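Local structure of probable porin (Pseudomonas aeruginosa, 4FT6) at residues 363-368 against 385-390; 19-24 against 39-44; 106-111 against 143-148. The protein probably forms a channel through the bacterial outer membrane that lets small solutes diffuse across. All blocks are in the same frame, centred on the assembly; numbering follows the deposited sequence.

In the fold
Along the chain the order is interaction 2, interaction 3, interaction 1, yet the first and last are neighbours in space, their centres about 10 Å apart. Interaction 2 lies in the first hairpin (strands 14-28 and 37-50) and interaction 1 in the last (strands 364-374 and 380-392). Strand 380-392 pairs with strand 14-28, so the two ends of the chain meet and close the barrel there; L387 and Y389 are bonded through their backbones to N21 and L19, and one detergent molecule touches both contacts. Interaction 3 sits across the barrel from interaction 2, their centres about 39 Å apart, where the turn after strand 95-107 meets the loop after strand 139-143.

Interaction 1 (363-368 against 385-390); sequences LGLRWR and LILSYS. With C8E ((hydroxyethyloxy)tri(ethyloxy)octane), chain C.
With chi1 at 179° and chi2 at 68°, the side chain of L363 carries CD1 across to strand 385-390, where it lies 4.0 Å from CB of Y389 and also touches CD1 of L387. The side chains of L363 and Y389 cross at about a right angle, and the tyrosine offers the rim of its ring, with N of L363 in the ring plane and 3.7 Å from CD1 of Y389. Two residues on, L365 sets its CD1 3.8 Å from CD1 of L385, while its CB rests 3.9 Å from CD2 of L387. The L385 methyl CD1 also reaches CB of W367, so L365, W367, L385 and L387 make one apolar face. A bound C8E detergent packs there, its O12 3.6 Å from CB of L385; another C8E touches W367, whose NE1 bonds to OD1 of N383.

R366, I386 and S388 belong to the other face. The side chains of R366 and I386 run side by side and point the same way, and CD1 of I386 is met obliquely by CD of R368 at 3.8 Å. NH2 of R366 sits over one face of the R368 guanidinium, offset toward its rim. D350 forms a salt bridge with R366 and a long, weak ion pair with R368, which probably eases the closeness of the two cations.

Reciprocal N-H...O bonds join the backbone of G364 with S388 and that of R366 with I386; the bond from N of I386 to O of R366 is 2.8 Å long. The segments 364-368 and 385-390 run 157° apart, as an antiparallel hairpin of a membrane beta-barrel, in which alternate residues face outward to detergent or lipid and the arginine-bearing side probably faces the channel.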
loop_
_atom_site.group_PDB
_atom_site.type_symbol
_atom_site.label_atom_id
_atom_site.label_comp_id
_atom_site.label_asym_id
_atom_site.label_seq_id
_atom_site.Cartn_x
_atom_site.Cartn_y
_atom_site.Cartn_z
ATOM N N LEU A 363 10.501 9.679 -17.675
ATOM C CA LEU A 363 9.861 10.753 -16.917
ATOM C C LEU A 363 8.340 10.527 -16.926
ATOM O O LEU A 363 7.749 10.244 -17.970
ATOM C CB LEU A 363 10.173 12.120 -17.529
ATOM C CG LEU A 363 9.516 13.287 -16.783
ATOM C CD1 LEU A 363 10.146 13.448 -15.403
ATOM C CD2 LEU A 363 9.614 14.568 -17.605
ATOM N N GLY A 364 7.702 10.649 -15.771
ATOM C CA GLY A 364 6.300 10.310 -15.685
ATOM C C GLY A 364 5.441 11.386 -15.051
ATOM O O GLY A 364 5.818 11.981 -14.032
ATOM N N LEU A 365 4.279 11.631 -15.654
ATOM C CA LEU A 365 3.308 12.543 -15.082
ATOM C C LEU A 365 1.983 11.826 -14.935
ATOM O O LEU A 365 1.496 11.194 -15.877
ATOM C CB LEU A 365 3.127 13.772 -15.971
ATOM C CG LEU A 365 1.936 14.616 -15.510
ATOM C CD1 LEU A 365 2.217 15.157 -14.104
ATOM C CD2 LEU A 365 1.604 15.736 -16.489
ATOM N N ARG A 366 1.385 11.943 -13.759
ATOM C CA ARG A 366 0.162 11.219 -13.463
ATOM C C ARG A 366 -0.796 12.075 -12.648
ATOM O O ARG A 366 -0.393 12.760 -11.703
ATOM C CB ARG A 366 0.518 9.932 -12.715
ATOM C CG ARG A 366 -0.605 9.282 -11.940
ATOM C CD ARG A 366 -0.110 7.955 -11.410
ATOM N NE ARG A 366 -1.038 7.344 -10.462
ATOM C CZ ARG A 366 -0.919 6.105 -9.999
ATOM N NH1 ARG A 366 0.085 5.344 -10.410
ATOM N NH2 ARG A 366 -1.802 5.629 -9.136
ATOM N N TRP A 367 -2.068 12.039 -13.015
ATOM C CA TRP A 367 -3.068 12.829 -12.315
ATOM C C TRP A 367 -4.112 11.896 -11.699
ATOM O O TRP A 367 -4.643 11.007 -12.374
ATOM C CB TRP A 367 -3.692 13.833 -13.286
ATOM C CG TRP A 367 -4.954 14.483 -12.814
ATOM C CD1 TRP A 367 -5.151 15.146 -11.632
ATOM C CD2 TRP A 367 -6.188 14.579 -13.542
ATOM N NE1 TRP A 367 -6.444 15.631 -11.578
ATOM C CE2 TRP A 367 -7.099 15.290 -12.736
ATOM C CE3 TRP A 367 -6.616 14.115 -14.787
ATOM C CZ2 TRP A 367 -8.415 15.549 -13.141
ATOM C CZ3 TRP A 367 -7.919 14.374 -15.190
ATOM C CH2 TRP A 367 -8.803 15.085 -14.370
ATOM N N ARG A 368 -4.389 12.072 -10.414
ATOM C CA ARG A 368 -5.402 11.255 -9.761
ATOM C C ARG A 368 -6.490 12.132 -9.171
ATOM O O ARG A 368 -6.214 13.054 -8.386
ATOM C CB ARG A 368 -4.783 10.366 -8.684
ATOM C CG ARG A 368 -3.585 9.573 -9.197
ATOM C CD ARG A 368 -2.937 8.743 -8.113
ATOM N NE ARG A 368 -3.910 7.869 -7.466
ATOM C CZ ARG A 368 -3.650 7.079 -6.431
ATOM N NH1 ARG A 368 -2.431 7.028 -5.904
ATOM N NH2 ARG A 368 -4.624 6.341 -5.923
ATOM N N LEU A 385 -1.253 15.746 -8.434
ATOM C CA LEU A 385 -0.388 15.754 -9.604
ATOM C C LEU A 385 0.887 15.050 -9.164
ATOM O O LEU A 385 1.434 15.357 -8.100
ATOM C CB LEU A 385 -0.057 17.183 -10.035
ATOM C CG LEU A 385 -0.591 17.665 -11.376
ATOM C CD1 LEU A 385 -0.835 16.478 -12.312
ATOM C CD2 LEU A 385 -1.851 18.493 -11.185
ATOM N N ILE A 386 1.352 14.087 -9.954
ATOM C CA ILE A 386 2.546 13.339 -9.585
ATOM C C ILE A 386 3.542 13.275 -10.736
ATOM O O ILE A 386 3.252 12.713 -11.799
ATOM C CB ILE A 386 2.203 11.905 -9.130
ATOM C CG1 ILE A 386 0.907 11.889 -8.318
ATOM C CG2 ILE A 386 3.352 11.307 -8.321
ATOM C CD1 ILE A 386 0.372 10.526 -8.102
ATOM N N LEU A 387 4.715 13.861 -10.505
ATOM C CA LEU A 387 5.821 13.861 -11.459
ATOM C C LEU A 387 6.834 12.835 -10.948
ATOM O O LEU A 387 7.151 12.803 -9.752
ATOM C CB LEU A 387 6.477 15.249 -11.512
ATOM C CG LEU A 387 6.752 15.980 -12.829
ATOM C CD1 LEU A 387 8.240 16.147 -13.050
ATOM C CD2 LEU A 387 6.130 15.257 -14.005
ATOM N N SER A 388 7.338 11.992 -11.846
ATOM C CA SER A 388 8.157 10.857 -11.446
ATOM C C SER A 388 9.313 10.662 -12.393
ATOM O O SER A 388 9.196 10.894 -13.606
ATOM C CB SER A 388 7.328 9.579 -11.431
ATOM O OG SER A 388 6.713 9.414 -10.173
ATOM N N TYR A 389 10.429 10.223 -11.820
ATOM C CA TYR A 389 11.605 9.882 -12.585
ATOM C C TYR A 389 12.514 9.046 -11.701
ATOM O O TYR A 389 12.518 9.199 -10.480
ATOM C CB TYR A 389 12.327 11.143 -13.041
ATOM C CG TYR A 389 13.472 10.866 -13.973
ATOM C CD1 TYR A 389 13.243 10.521 -15.291
ATOM C CD2 TYR A 389 14.786 10.958 -13.539
ATOM C CE1 TYR A 389 14.290 10.273 -16.158
ATOM C CE2 TYR A 389 15.841 10.711 -14.398
ATOM C CZ TYR A 389 15.587 10.371 -15.705
ATOM O OH TYR A 389 16.625 10.127 -16.574
ATOM N N SER A 390 13.278 8.152 -12.310
ATOM C CA SER A 390 14.164 7.305 -11.539
ATOM C C SER A 390 15.561 7.389 -12.132
ATOM O O SER A 390 15.771 7.055 -13.297
ATOM C CB SER A 390 13.651 5.868 -11.536
ATOM O OG SER A 390 14.226 5.140 -10.471
HETATM C C3 C8E C . 0.856 27.299 -5.058
HETATM C C4 C8E C . 1.951 26.749 -5.963
HETATM C C5 C8E C . 1.852 25.232 -6.071
HETATM C C6 C8E C . 1.810 24.783 -7.528
HETATM C C7 C8E C . 2.242 23.330 -7.705
HETATM C C8 C8E C . 1.960 22.847 -9.125
HETATM O O9 C8E C . 2.995 21.999 -9.583
HETATM C C10 C8E C . 2.683 20.625 -9.469
HETATM C C11 C8E C . 3.603 19.802 -10.369
HETATM O O12 C8E C . 3.332 18.422 -10.244
HETATM C C13 C8E C . 3.195 17.797 -11.499
#

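Interaction 2 (19-24 against 39-44); sequences LRNLYF and EEWAQG. With C8E ((hydroxyethyloxy)tri(ethyloxy)octane), chain C.
W41, Q43 and Y23 bury the most surface where strands 19-24 and 39-44 pair as an antiparallel beta hairpin of the barrel wall. All three project from the same face of the sheet, together with N21, which links two of them. NE1 of W41 donates to OD1 of N21 (2.6 Å, nearly straight at 169°); the oxygen lies in the indole plane, but the donor stands tilted from the plane of the amide. The other end of that amide, ND2, gives a 2.8 Å bond to OE1 of Q43, this time in the Q43 carbonyl plane. Q43 can receive it because its chain bends at chi2 (66°), folding the amide back toward strand 19-24. N21 is thus held at both ends, which fixes the rotation of its amide.

Y23 leans along the strand in the direction opposite to W41 and Q43, its OH donating to OE2 of E39 on the anti side of the carboxylate; N25 is a second partner of this hydroxyl, and K37 forms a salt bridge with E39. Backbone bonds pair R20 with G44 and F24 with E40. The detergent C8E touches CB of Y23 through C10, and its C7 sits over the centre of the W41 ring, 3.5 Å from CD2 of W41.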
loop_
_atom_site.group_PDB
_atom_site.type_symbol
_atom_site.label_atom_id
_atom_site.label_comp_id
_atom_site.label_asym_id
_atom_site.label_seq_id
_atom_site.Cartn_x
_atom_site.Cartn_y
_atom_site.Cartn_z
ATOM N N LEU A 19 12.839 10.114 -7.788
ATOM C CA LEU A 19 12.393 11.491 -7.649
ATOM C C LEU A 19 10.878 11.531 -7.775
ATOM O O LEU A 19 10.306 10.997 -8.733
ATOM C CB LEU A 19 13.040 12.373 -8.717
ATOM C CG LEU A 19 14.568 12.502 -8.669
ATOM C CD1 LEU A 19 15.112 12.907 -10.032
ATOM C CD2 LEU A 19 14.966 13.523 -7.619
ATOM N N ARG A 20 10.226 12.149 -6.796
ATOM C CA ARG A 20 8.782 12.307 -6.831
ATOM C C ARG A 20 8.396 13.739 -6.471
ATOM O O ARG A 20 8.591 14.170 -5.329
ATOM C CB ARG A 20 8.102 11.308 -5.880
ATOM C CG ARG A 20 6.583 11.464 -5.749
ATOM C CD ARG A 20 6.008 10.397 -4.825
ATOM N NE ARG A 20 6.270 9.041 -5.321
ATOM C CZ ARG A 20 6.100 7.923 -4.615
ATOM N NH1 ARG A 20 5.675 7.986 -3.358
ATOM N NH2 ARG A 20 6.358 6.738 -5.170
ATOM N N ASN A 21 7.864 14.469 -7.452
ATOM C CA ASN A 21 7.291 15.787 -7.207
ATOM C C ASN A 21 5.788 15.634 -7.062
ATOM O O ASN A 21 5.129 15.105 -7.960
ATOM C CB ASN A 21 7.594 16.745 -8.356
ATOM C CG ASN A 21 7.269 18.180 -8.006
ATOM O OD1 ASN A 21 6.135 18.643 -8.199
ATOM N ND2 ASN A 21 8.256 18.896 -7.473
ATOM N N LEU A 22 5.237 16.083 -5.937
ATOM C CA LEU A 22 3.842 15.780 -5.630
ATOM C C LEU A 22 3.055 17.014 -5.223
ATOM O O LEU A 22 3.454 17.740 -4.304
ATOM C CB LEU A 22 3.773 14.741 -4.510
ATOM C CG LEU A 22 2.401 14.181 -4.146
ATOM C CD1 LEU A 22 1.671 13.823 -5.412
ATOM C CD2 LEU A 22 2.576 12.941 -3.273
ATOM N N TYR A 23 1.942 17.245 -5.918
ATOM C CA TYR A 23 0.984 18.261 -5.514
ATOM C C TYR A 23 -0.265 17.524 -5.037
ATOM O O TYR A 23 -0.828 16.709 -5.770
ATOM C CB TYR A 23 0.647 19.208 -6.676
ATOM C CG TYR A 23 -0.531 20.110 -6.367
ATOM C CD1 TYR A 23 -0.362 21.279 -5.645
ATOM C CD2 TYR A 23 -1.809 19.778 -6.774
ATOM C CE1 TYR A 23 -1.439 22.096 -5.348
ATOM C CE2 TYR A 23 -2.893 20.591 -6.476
ATOM C CZ TYR A 23 -2.701 21.744 -5.766
ATOM O OH TYR A 23 -3.772 22.549 -5.470
ATOM N N PHE A 24 -0.702 17.815 -3.817
ATOM C CA PHE A 24 -1.830 17.114 -3.212
ATOM C C PHE A 24 -2.850 18.134 -2.747
ATOM O O PHE A 24 -2.496 19.104 -2.081
ATOM C CB PHE A 24 -1.340 16.310 -2.012
ATOM C CG PHE A 24 -2.418 15.511 -1.321
ATOM C CD1 PHE A 24 -3.247 16.092 -0.370
ATOM C CD2 PHE A 24 -2.572 14.162 -1.593
ATOM C CE1 PHE A 24 -4.234 15.343 0.276
ATOM C CE2 PHE A 24 -3.552 13.404 -0.949
ATOM C CZ PHE A 24 -4.386 13.997 -0.013
ATOM N N GLU A 39 -3.883 21.266 1.208
ATOM C CA GLU A 39 -3.230 21.538 -0.070
ATOM C C GLU A 39 -1.751 21.783 0.107
ATOM O O GLU A 39 -1.355 22.855 0.566
ATOM C CB GLU A 39 -3.844 22.755 -0.755
ATOM C CG GLU A 39 -3.196 23.098 -2.078
ATOM C CD GLU A 39 -3.738 24.380 -2.660
ATOM O OE1 GLU A 39 -4.130 25.268 -1.870
ATOM O OE2 GLU A 39 -3.775 24.500 -3.903
ATOM N N GLU A 40 -0.935 20.803 -0.270
ATOM C CA GLU A 40 0.518 20.940 -0.148
ATOM C C GLU A 40 1.257 20.502 -1.408
ATOM O O GLU A 40 0.705 19.810 -2.267
ATOM C CB GLU A 40 1.040 20.187 1.083
ATOM C CG GLU A 40 0.649 20.826 2.406
ATOM C CD GLU A 40 1.120 20.034 3.609
ATOM O OE1 GLU A 40 1.721 20.646 4.528
ATOM O OE2 GLU A 40 0.886 18.803 3.639
ATOM N N TRP A 41 2.510 20.926 -1.509
ATOM C CA TRP A 41 3.351 20.575 -2.641
ATOM C C TRP A 41 4.776 20.280 -2.158
ATOM O O TRP A 41 5.374 21.092 -1.448
ATOM C CB TRP A 41 3.366 21.727 -3.623
ATOM C CG TRP A 41 4.157 21.455 -4.838
ATOM C CD1 TRP A 41 4.358 20.245 -5.432
ATOM C CD2 TRP A 41 4.860 22.420 -5.632
ATOM N NE1 TRP A 41 5.142 20.397 -6.551
ATOM C CE2 TRP A 41 5.465 21.723 -6.695
ATOM C CE3 TRP A 41 5.034 23.806 -5.546
ATOM C CZ2 TRP A 41 6.238 22.366 -7.665
ATOM C CZ3 TRP A 41 5.799 24.446 -6.507
ATOM C CH2 TRP A 41 6.393 23.728 -7.554
ATOM N N ALA A 42 5.322 19.131 -2.550
ATOM C CA ALA A 42 6.577 18.647 -1.986
ATOM C C ALA A 42 7.383 17.854 -2.997
ATOM O O ALA A 42 6.836 17.295 -3.952
ATOM C CB ALA A 42 6.309 17.787 -0.752
ATOM N N GLN A 43 8.690 17.794 -2.763
ATOM C CA GLN A 43 9.588 17.019 -3.601
ATOM C C GLN A 43 10.278 15.964 -2.751
ATOM O O GLN A 43 10.886 16.284 -1.721
ATOM C CB GLN A 43 10.651 17.922 -4.225
ATOM C CG GLN A 43 11.735 17.147 -4.972
ATOM C CD GLN A 43 11.166 16.455 -6.190
ATOM O OE1 GLN A 43 10.273 16.992 -6.851
ATOM N NE2 GLN A 43 11.671 15.254 -6.494
ATOM N N GLY A 44 10.199 14.709 -3.185
ATOM C CA GLY A 44 10.793 13.613 -2.442
ATOM C C GLY A 44 11.963 12.979 -3.173
ATOM O O GLY A 44 11.985 12.949 -4.412
HETATM C C3 C8E C . 0.856 27.299 -5.058
HETATM C C4 C8E C . 1.951 26.749 -5.963
HETATM C C5 C8E C . 1.852 25.232 -6.071
HETATM C C6 C8E C . 1.810 24.783 -7.528
HETATM C C7 C8E C . 2.242 23.330 -7.705
HETATM C C8 C8E C . 1.960 22.847 -9.125
HETATM O O9 C8E C . 2.995 21.999 -9.583
HETATM C C10 C8E C . 2.683 20.625 -9.469
HETATM C C11 C8E C . 3.603 19.802 -10.369
HETATM O O12 C8E C . 3.332 18.422 -10.244
HETATM C C13 C8E C . 3.195 17.797 -11.499
#

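Interaction 3 (106-111 against 143-148)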
loop_
_atom_site.group_PDB
_atom_site.type_symbol
_atom_site.label_atom_id
_atom_site.label_comp_id
_atom_site.label_asym_id
_atom_site.label_seq_id
_atom_site.Cartn_x
_atom_site.Cartn_y
_atom_site.Cartn_z
ATOM N N LYS A 106 22.054 -14.810 2.280
ATOM C CA LYS A 106 21.408 -15.709 1.327
ATOM C C LYS A 106 22.046 -17.081 1.384
ATOM O O LYS A 106 23.261 -17.229 1.232
ATOM C CB LYS A 106 21.465 -15.164 -0.103
ATOM C CG LYS A 106 20.839 -16.109 -1.142
ATOM C CD LYS A 106 20.613 -15.423 -2.493
ATOM N N LEU A 107 21.226 -18.090 1.625
ATOM C CA LEU A 107 21.713 -19.458 1.610
ATOM C C LEU A 107 20.870 -20.216 0.594
ATOM O O LEU A 107 19.644 -20.299 0.740
ATOM C CB LEU A 107 21.603 -20.082 3.001
ATOM C CG LEU A 107 21.992 -21.554 3.117
ATOM C CD1 LEU A 107 23.420 -21.741 2.659
ATOM C CD2 LEU A 107 21.814 -22.045 4.546
ATOM N N SER A 108 21.520 -20.730 -0.449
ATOM C CA SER A 108 20.811 -21.380 -1.554
ATOM C C SER A 108 19.727 -20.475 -2.163
ATOM O O SER A 108 20.046 -19.475 -2.810
ATOM C CB SER A 108 20.220 -22.711 -1.090
ATOM O OG SER A 108 19.215 -23.159 -1.976
ATOM N N ASN A 109 18.459 -20.838 -1.945
ATOM C CA ASN A 109 17.301 -20.080 -2.439
ATOM C C ASN A 109 16.530 -19.392 -1.318
ATOM O O ASN A 109 15.384 -18.964 -1.497
ATOM C CB ASN A 109 16.325 -20.999 -3.180
ATOM C CG ASN A 109 16.853 -21.465 -4.516
ATOM O OD1 ASN A 109 17.572 -20.739 -5.204
ATOM N ND2 ASN A 109 16.492 -22.687 -4.896
ATOM N N THR A 110 17.152 -19.304 -0.153
ATOM C CA THR A 110 16.506 -18.717 1.006
ATOM C C THR A 110 17.241 -17.429 1.373
ATOM O O THR A 110 18.472 -17.382 1.389
ATOM C CB THR A 110 16.516 -19.704 2.178
ATOM O OG1 THR A 110 15.705 -20.841 1.842
ATOM C CG2 THR A 110 15.998 -19.043 3.454
ATOM N N GLU A 111 16.490 -16.381 1.668
ATOM C CA GLU A 111 17.085 -15.067 1.799
ATOM C C GLU A 111 16.576 -14.360 3.047
ATOM O O GLU A 111 15.378 -14.387 3.346
ATOM C CB GLU A 111 16.771 -14.249 0.554
ATOM C CG GLU A 111 17.539 -12.961 0.438
ATOM C CD GLU A 111 17.189 -12.192 -0.828
ATOM O OE1 GLU A 111 16.247 -12.610 -1.547
ATOM O OE2 GLU A 111 17.852 -11.165 -1.103
ATOM N N SER A 143 11.623 -17.803 1.551
ATOM C CA SER A 143 12.231 -19.056 1.127
ATOM C C SER A 143 11.442 -19.759 0.045
ATOM O O SER A 143 10.216 -19.908 0.140
ATOM C CB SER A 143 12.463 -19.995 2.310
ATOM O OG SER A 143 13.222 -21.106 1.876
ATOM N N ARG A 144 12.160 -20.174 -0.992
ATOM C CA ARG A 144 11.563 -20.860 -2.125
ATOM C C ARG A 144 12.479 -21.988 -2.579
ATOM O O ARG A 144 13.021 -21.982 -3.685
ATOM C CB ARG A 144 11.261 -19.874 -3.256
ATOM C CG ARG A 144 12.402 -18.962 -3.624
ATOM C CD ARG A 144 11.926 -17.903 -4.601
ATOM N NE ARG A 144 11.119 -16.868 -3.958
ATOM C CZ ARG A 144 11.048 -15.611 -4.387
ATOM N NH1 ARG A 144 11.734 -15.246 -5.461
ATOM N NH2 ARG A 144 10.300 -14.721 -3.747
ATOM N N GLU A 145 12.662 -22.957 -1.695
ATOM C CA GLU A 145 13.481 -24.111 -2.016
ATOM C C GLU A 145 12.717 -25.095 -2.903
ATOM O O GLU A 145 13.316 -25.840 -3.679
ATOM C CB GLU A 145 13.969 -24.778 -0.731
ATOM C CG GLU A 145 14.817 -23.846 0.148
ATOM C CD GLU A 145 16.149 -23.466 -0.491
ATOM O OE1 GLU A 145 16.703 -24.282 -1.260
ATOM O OE2 GLU A 145 16.648 -22.354 -0.223
ATOM N N ILE A 146 11.391 -25.074 -2.804
ATOM C CA ILE A 146 10.542 -25.937 -3.624
ATOM C C ILE A 146 9.957 -25.171 -4.808
ATOM O O ILE A 146 9.528 -24.016 -4.671
ATOM C CB ILE A 146 9.370 -26.487 -2.819
ATOM C CG1 ILE A 146 9.829 -26.813 -1.397
ATOM C CG2 ILE A 146 8.770 -27.692 -3.509
ATOM C CD1 ILE A 146 10.763 -27.971 -1.322
ATOM N N ALA A 147 9.935 -25.816 -5.968
ATOM C CA ALA A 147 9.330 -25.208 -7.149
ATOM C C ALA A 147 7.824 -24.989 -6.926
ATOM O O ALA A 147 7.101 -25.918 -6.553
ATOM C CB ALA A 147 9.572 -26.073 -8.365
ATOM N N GLY A 148 7.357 -23.760 -7.142
ATOM C CA GLY A 148 5.950 -23.434 -6.959
ATOM C C GLY A 148 5.648 -22.843 -5.592
ATOM O O GLY A 148 4.646 -22.139 -5.416
#
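Hydrogen bonds to the E145 carboxylate dominate this contact. OE1 of E145 accepts from OG of S108 (2.8 Å) with its syn lone pair, while OE2 of E145 takes two donors: the backbone N of N109 at 2.9 Å, on the syn side and 22° out of the carboxylate plane, and OG1 of T110 at 2.7 Å, which OE2 receives on its anti lone pair. A bend at chi2 (-67°) curls the glutamate back over these groups, and the three bonds fix the tilt of its carboxylate.

The donors cluster because L107 to T110 form a type II' beta turn, the tight connection between strands 95-107 and 110-114 of the barrel; E145 comes from the loop that follows strand 139-143, the next strand over. Between hydroxyls, OG of S143 donates to OG1 of T110, a bond modelled very short and of doubtful exact length. The backbones of T110 and S143 form a non-hydrogen-bonded antiparallel pair, and a weak bond runs from N of R144 to O of N109.

Van der Waals contacts make up the rest. CG2 of T110 lies 3.8 Å from CB of S143, and the N109 side chain lies beside the E145 carboxylate, the amide and carboxylate planes 27° apart.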